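Local coordinates for superoxide dismutase [Fe] (Sulfolobus acidocaldarius, PDB 1B06), which converts superoxide radicals into hydrogen peroxide and molecular oxygen, using one iron ion bound in each subunit, at residues A45-K57 against Q64-N77. Sequence-based numbering, arbitrary orientation.
Sequences ANSLLDRLEKLIK and QYDLQGILRGLTFN
Leu48, Ile70 and Leu74 interlock as knobs into holes where 45-57 and 67-77, parts of helices 27-57 and 67-89, pack in the alpha-hairpin domain of iron/manganese superoxide dismutases. The axes of these helical segments run roughly antiparallel, 150° between their N-to-C directions, and come within 9.3 Å. Leu48 enters a hole made by Ile70, Gly73, Leu74 and Asn77; with its CG anti to the carbonyl carbon (chi1 -79°), its CD1 lies against bare backbone, 3.3 Å from Gly73 C. In return, Leu74 fills the hole among Ala45, Leu48, Leu49 and Leu52: CD2 packs 3.8 Å from Leu48 CB, while its other branch, CD1, meets Leu52 CD2. Ile70 lodges among Leu48, Arg51, Leu52 and Leu55. At the far end from the connecting loop, Asn77 CB makes van der Waals contact with Ala45 N at 3.6 Å.

Near the connecting loop an aromatic ring joins the packing. Leu55 CD1 sits over the centre of the Tyr65 ring, 3.5 Å from the centroid and 14° off the normal, a CH-pi contact; the same methyl also touches Leu67 CD1. At the rim of the ring, Tyr65 OH is hydrogen-bonded to Glu125 of the second subunit.

Polar contacts lie at the margins. Arg51, its chain bent at chi3, brings NH2 near Gln64 O, although that oxygen's position is less certain; Arg51 NE forms a salt bridge with Asp66 of the third subunit, so the hairpin takes part in tetramer assembly. At the other end, Asn77 ND2 donates to Gly73 O at 3.0 Å, approaching from the opposite face of that carbonyl to Asn77 N.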
loop_
_atom_site.group_PDB
_atom_site.type_symbol
_atom_site.label_atom_id
_atom_site.label_comp_id
_atom_site.label_asym_id
_atom_site.label_seq_id
_atom_site.Cartn_x
_atom_site.Cartn_y
_atom_site.Cartn_z
ATOM N N ALA A 45 -3.125 15.554 12.739
ATOM C CA ALA A 45 -3.338 14.496 13.709
ATOM C C ALA A 45 -4.332 14.942 14.776
ATOM O O ALA A 45 -5.280 14.221 15.093
ATOM C CB ALA A 45 -2.011 14.110 14.360
ATOM N N ASN A 46 -4.116 16.133 15.324
ATOM C CA ASN A 46 -4.983 16.655 16.375
ATOM C C ASN A 46 -6.419 16.878 15.919
ATOM O O ASN A 46 -7.364 16.636 16.672
ATOM C CB ASN A 46 -4.393 17.950 16.935
ATOM C CG ASN A 46 -3.147 17.706 17.762
ATOM O OD1 ASN A 46 -2.871 16.575 18.170
ATOM N ND2 ASN A 46 -2.387 18.762 18.015
ATOM N N SER A 47 -6.585 17.327 14.683
ATOM C CA SER A 47 -7.920 17.566 14.156
ATOM C C SER A 47 -8.667 16.244 13.969
ATOM O O SER A 47 -9.895 16.194 14.068
ATOM C CB SER A 47 -7.835 18.319 12.828
ATOM O OG SER A 47 -7.896 17.424 11.736
ATOM N N LEU A 48 -7.928 15.172 13.696
ATOM C CA LEU A 48 -8.556 13.870 13.513
ATOM C C LEU A 48 -8.835 13.240 14.868
ATOM O O LEU A 48 -9.768 12.451 15.006
ATOM C CB LEU A 48 -7.664 12.947 12.686
ATOM C CG LEU A 48 -7.698 13.180 11.176
ATOM C CD1 LEU A 48 -6.668 12.290 10.518
ATOM C CD2 LEU A 48 -9.089 12.890 10.626
ATOM N N LEU A 49 -8.026 13.589 15.866
ATOM C CA LEU A 49 -8.218 13.069 17.215
ATOM C C LEU A 49 -9.494 13.683 17.801
ATOM O O LEU A 49 -10.201 13.050 18.586
ATOM C CB LEU A 49 -7.016 13.414 18.092
ATOM C CG LEU A 49 -5.796 12.491 17.971
ATOM C CD1 LEU A 49 -4.694 12.965 18.914
ATOM C CD2 LEU A 49 -6.189 11.064 18.305
ATOM N N ASP A 50 -9.780 14.922 17.416
ATOM C CA ASP A 50 -10.980 15.601 17.874
ATOM C C ASP A 50 -12.199 14.807 17.401
ATOM O O ASP A 50 -13.117 14.537 18.178
ATOM C CB ASP A 50 -11.039 17.018 17.298
ATOM C CG ASP A 50 -10.038 17.953 17.940
ATOM O OD1 ASP A 50 -9.651 17.709 19.101
ATOM O OD2 ASP A 50 -9.636 18.935 17.284
ATOM N N ARG A 51 -12.196 14.432 16.122
ATOM C CA ARG A 51 -13.294 13.665 15.543
ATOM C C ARG A 51 -13.423 12.293 16.194
ATOM O O ARG A 51 -14.528 11.854 16.510
ATOM C CB ARG A 51 -13.094 13.502 14.036
ATOM C CG ARG A 51 -13.774 14.578 13.219
ATOM C CD ARG A 51 -13.506 14.402 11.738
ATOM N NE ARG A 51 -14.461 13.499 11.098
ATOM C CZ ARG A 51 -15.764 13.745 10.962
ATOM N NH1 ARG A 51 -16.283 14.872 11.427
ATOM N NH2 ARG A 51 -16.549 12.869 10.344
ATOM N N LEU A 52 -12.297 11.616 16.393
ATOM C CA LEU A 52 -12.322 10.297 17.013
ATOM C C LEU A 52 -12.889 10.399 18.429
ATOM O O LEU A 52 -13.656 9.542 18.872
ATOM C CB LEU A 52 -10.910 9.695 17.056
ATOM C CG LEU A 52 -10.799 8.245 17.559
ATOM C CD1 LEU A 52 -11.733 7.341 16.754
ATOM C CD2 LEU A 52 -9.360 7.759 17.431
ATOM N N GLU A 53 -12.504 11.452 19.136
ATOM C CA GLU A 53 -12.978 11.669 20.493
ATOM C C GLU A 53 -14.498 11.847 20.497
ATOM O O GLU A 53 -15.202 11.262 21.322
ATOM C CB GLU A 53 -12.307 12.906 21.079
ATOM C CG GLU A 53 -12.455 13.049 22.568
ATOM C CD GLU A 53 -11.761 14.285 23.090
ATOM O OE1 GLU A 53 -12.207 15.399 22.756
ATOM O OE2 GLU A 53 -10.767 14.143 23.832
ATOM N N LYS A 54 -14.995 12.657 19.568
ATOM C CA LYS A 54 -16.428 12.918 19.454
ATOM C C LYS A 54 -17.168 11.619 19.176
ATOM O O LYS A 54 -18.230 11.354 19.744
ATOM C CB LYS A 54 -16.698 13.892 18.310
ATOM C CG LYS A 54 -16.580 15.348 18.689
ATOM C CD LYS A 54 -17.131 16.229 17.577
ATOM C CE LYS A 54 -16.610 17.657 17.685
ATOM N NZ LYS A 54 -15.713 18.011 16.545
ATOM N N LEU A 55 -16.592 10.821 18.284
ATOM C CA LEU A 55 -17.153 9.537 17.890
ATOM C C LEU A 55 -17.272 8.626 19.106
ATOM O O LEU A 55 -18.302 7.987 19.313
ATOM C CB LEU A 55 -16.252 8.898 16.830
ATOM C CG LEU A 55 -16.500 7.495 16.280
ATOM C CD1 LEU A 55 -15.798 7.381 14.941
ATOM C CD2 LEU A 55 -15.962 6.443 17.232
ATOM N N ILE A 56 -16.217 8.582 19.911
ATOM C CA ILE A 56 -16.205 7.752 21.104
ATOM C C ILE A 56 -17.250 8.219 22.123
ATOM O O ILE A 56 -17.929 7.402 22.741
ATOM C CB ILE A 56 -14.806 7.756 21.755
ATOM C CG1 ILE A 56 -13.802 7.073 20.821
ATOM C CG2 ILE A 56 -14.854 7.049 23.106
ATOM C CD1 ILE A 56 -12.364 7.148 21.292
ATOM N N LYS A 57 -17.376 9.533 22.286
ATOM C CA LYS A 57 -18.335 10.113 23.226
ATOM C C LYS A 57 -19.772 9.921 22.759
ATOM O O LYS A 57 -20.685 9.789 23.571
ATOM C CB LYS A 57 -18.077 11.612 23.391
ATOM C CG LYS A 57 -16.760 11.957 24.057
ATOM C CD LYS A 57 -16.923 13.107 25.036
ATOM C CE LYS A 57 -16.530 14.432 24.404
ATOM N NZ LYS A 57 -15.288 14.987 25.016
ATOM N N GLN A 64 -22.305 9.857 10.244
ATOM C CA GLN A 64 -21.720 11.184 10.118
ATOM C C GLN A 64 -20.203 11.114 10.092
ATOM O O GLN A 64 -19.514 12.103 10.341
ATOM C CB GLN A 64 -22.212 12.084 11.256
ATOM C CG GLN A 64 -23.712 12.356 11.174
ATOM C CD GLN A 64 -24.180 13.506 12.050
ATOM O OE1 GLN A 64 -25.376 13.647 12.308
ATOM N NE2 GLN A 64 -23.249 14.331 12.509
ATOM N N TYR A 65 -19.688 9.929 9.781
ATOM C CA TYR A 65 -18.252 9.714 9.687
ATOM C C TYR A 65 -17.954 8.431 8.923
ATOM O O TYR A 65 -18.828 7.590 8.751
ATOM C CB TYR A 65 -17.626 9.636 11.082
ATOM C CG TYR A 65 -18.104 8.469 11.916
ATOM C CD1 TYR A 65 -17.551 7.196 11.758
ATOM C CD2 TYR A 65 -19.100 8.636 12.871
ATOM C CE1 TYR A 65 -17.979 6.122 12.533
ATOM C CE2 TYR A 65 -19.536 7.570 13.652
ATOM C CZ TYR A 65 -18.972 6.318 13.478
ATOM O OH TYR A 65 -19.395 5.267 14.254
ATOM N N ASP A 66 -16.717 8.304 8.454
ATOM C CA ASP A 66 -16.269 7.118 7.734
ATOM C C ASP A 66 -14.973 6.709 8.427
ATOM O O ASP A 66 -13.891 7.203 8.105
ATOM C CB ASP A 66 -16.038 7.453 6.267
ATOM C CG ASP A 66 -17.296 7.940 5.590
ATOM O OD1 ASP A 66 -18.066 7.093 5.089
ATOM O OD2 ASP A 66 -17.524 9.170 5.565
ATOM N N LEU A 67 -15.114 5.817 9.402
ATOM C CA LEU A 67 -14.012 5.331 10.224
ATOM C C LEU A 67 -12.664 5.121 9.550
ATOM O O LEU A 67 -11.641 5.569 10.069
ATOM C CB LEU A 67 -14.426 4.038 10.932
ATOM C CG LEU A 67 -13.666 3.717 12.222
ATOM C CD1 LEU A 67 -13.555 4.966 13.096
ATOM C CD2 LEU A 67 -14.381 2.605 12.959
ATOM N N GLN A 68 -12.647 4.435 8.414
ATOM C CA GLN A 68 -11.388 4.187 7.715
ATOM C C GLN A 68 -10.700 5.497 7.342
ATOM O O GLN A 68 -9.475 5.568 7.289
ATOM C CB GLN A 68 -11.625 3.353 6.457
ATOM C CG GLN A 68 -11.563 1.855 6.703
ATOM C CD GLN A 68 -10.219 1.412 7.230
ATOM O OE1 GLN A 68 -9.214 1.504 6.533
ATOM N NE2 GLN A 68 -10.194 0.925 8.467
ATOM N N GLY A 69 -11.493 6.529 7.077
ATOM C CA GLY A 69 -10.922 7.816 6.729
ATOM C C GLY A 69 -10.212 8.423 7.925
ATOM O O GLY A 69 -9.174 9.073 7.785
ATOM N N ILE A 70 -10.769 8.199 9.110
ATOM C CA ILE A 70 -10.197 8.727 10.342
ATOM C C ILE A 70 -8.957 7.935 10.762
ATOM O O ILE A 70 -7.912 8.515 11.070
ATOM C CB ILE A 70 -11.233 8.685 11.486
ATOM C CG1 ILE A 70 -12.391 9.633 11.169
ATOM C CG2 ILE A 70 -10.577 9.059 12.813
ATOM C CD1 ILE A 70 -13.610 9.442 12.057
ATOM N N LEU A 71 -9.076 6.611 10.768
ATOM C CA LEU A 71 -7.969 5.743 11.161
ATOM C C LEU A 71 -6.761 5.830 10.233
ATOM O O LEU A 71 -5.633 5.941 10.699
ATOM C CB LEU A 71 -8.442 4.293 11.245
ATOM C CG LEU A 71 -9.377 3.984 12.413
ATOM C CD1 LEU A 71 -9.801 2.532 12.335
ATOM C CD2 LEU A 71 -8.683 4.280 13.736
ATOM N N ARG A 72 -6.984 5.766 8.926
ATOM C CA ARG A 72 -5.867 5.852 7.997
ATOM C C ARG A 72 -5.264 7.263 7.999
ATOM O O ARG A 72 -4.065 7.443 7.770
ATOM C CB ARG A 72 -6.308 5.456 6.586
ATOM C CG ARG A 72 -5.151 4.965 5.726
ATOM C CD ARG A 72 -5.590 4.087 4.560
ATOM N NE ARG A 72 -4.441 3.644 3.772
ATOM C CZ ARG A 72 -3.955 4.290 2.715
ATOM N NH1 ARG A 72 -4.512 5.423 2.302
ATOM N NH2 ARG A 72 -2.910 3.800 2.064
ATOM N N GLY A 73 -6.098 8.262 8.268
ATOM C CA GLY A 73 -5.609 9.628 8.312
ATOM C C GLY A 73 -4.693 9.791 9.504
ATOM O O GLY A 73 -3.770 10.601 9.493
ATOM N N LEU A 74 -4.947 9.002 10.540
ATOM C CA LEU A 74 -4.139 9.062 11.744
ATOM C C LEU A 74 -2.751 8.432 11.582
ATOM O O LEU A 74 -1.780 8.983 12.107
ATOM C CB LEU A 74 -4.890 8.420 12.915
ATOM C CG LEU A 74 -5.971 9.326 13.515
ATOM C CD1 LEU A 74 -6.889 8.512 14.400
ATOM C CD2 LEU A 74 -5.323 10.450 14.315
ATOM N N THR A 75 -2.633 7.297 10.876
ATOM C CA THR A 75 -1.297 6.696 10.695
ATOM C C THR A 75 -0.460 7.629 9.858
ATOM O O THR A 75 0.736 7.763 10.076
ATOM C CB THR A 75 -1.251 5.357 9.912
ATOM O OG1 THR A 75 -2.508 5.086 9.289
ATOM C CG2 THR A 75 -0.844 4.252 10.817
ATOM N N PHE A 76 -1.102 8.237 8.871
ATOM C CA PHE A 76 -0.429 9.167 7.990
ATOM C C PHE A 76 0.158 10.325 8.793
ATOM O O PHE A 76 1.373 10.555 8.788
ATOM C CB PHE A 76 -1.411 9.704 6.947
ATOM C CG PHE A 76 -0.820 10.756 6.063
ATOM C CD1 PHE A 76 0.242 10.452 5.215
ATOM C CD2 PHE A 76 -1.279 12.067 6.116
ATOM C CE1 PHE A 76 0.847 11.441 4.434
ATOM C CE2 PHE A 76 -0.681 13.067 5.338
ATOM C CZ PHE A 76 0.384 12.752 4.497
ATOM N N ASN A 77 -0.708 11.038 9.504
ATOM C CA ASN A 77 -0.286 12.189 10.290
ATOM C C ASN A 77 0.559 11.902 11.527
ATOM O O ASN A 77 1.552 12.583 11.762
ATOM C CB ASN A 77 -1.510 13.010 10.682
ATOM C CG ASN A 77 -2.048 13.822 9.525
ATOM O OD1 ASN A 77 -1.370 14.705 9.014
ATOM N ND2 ASN A 77 -3.268 13.523 9.105
#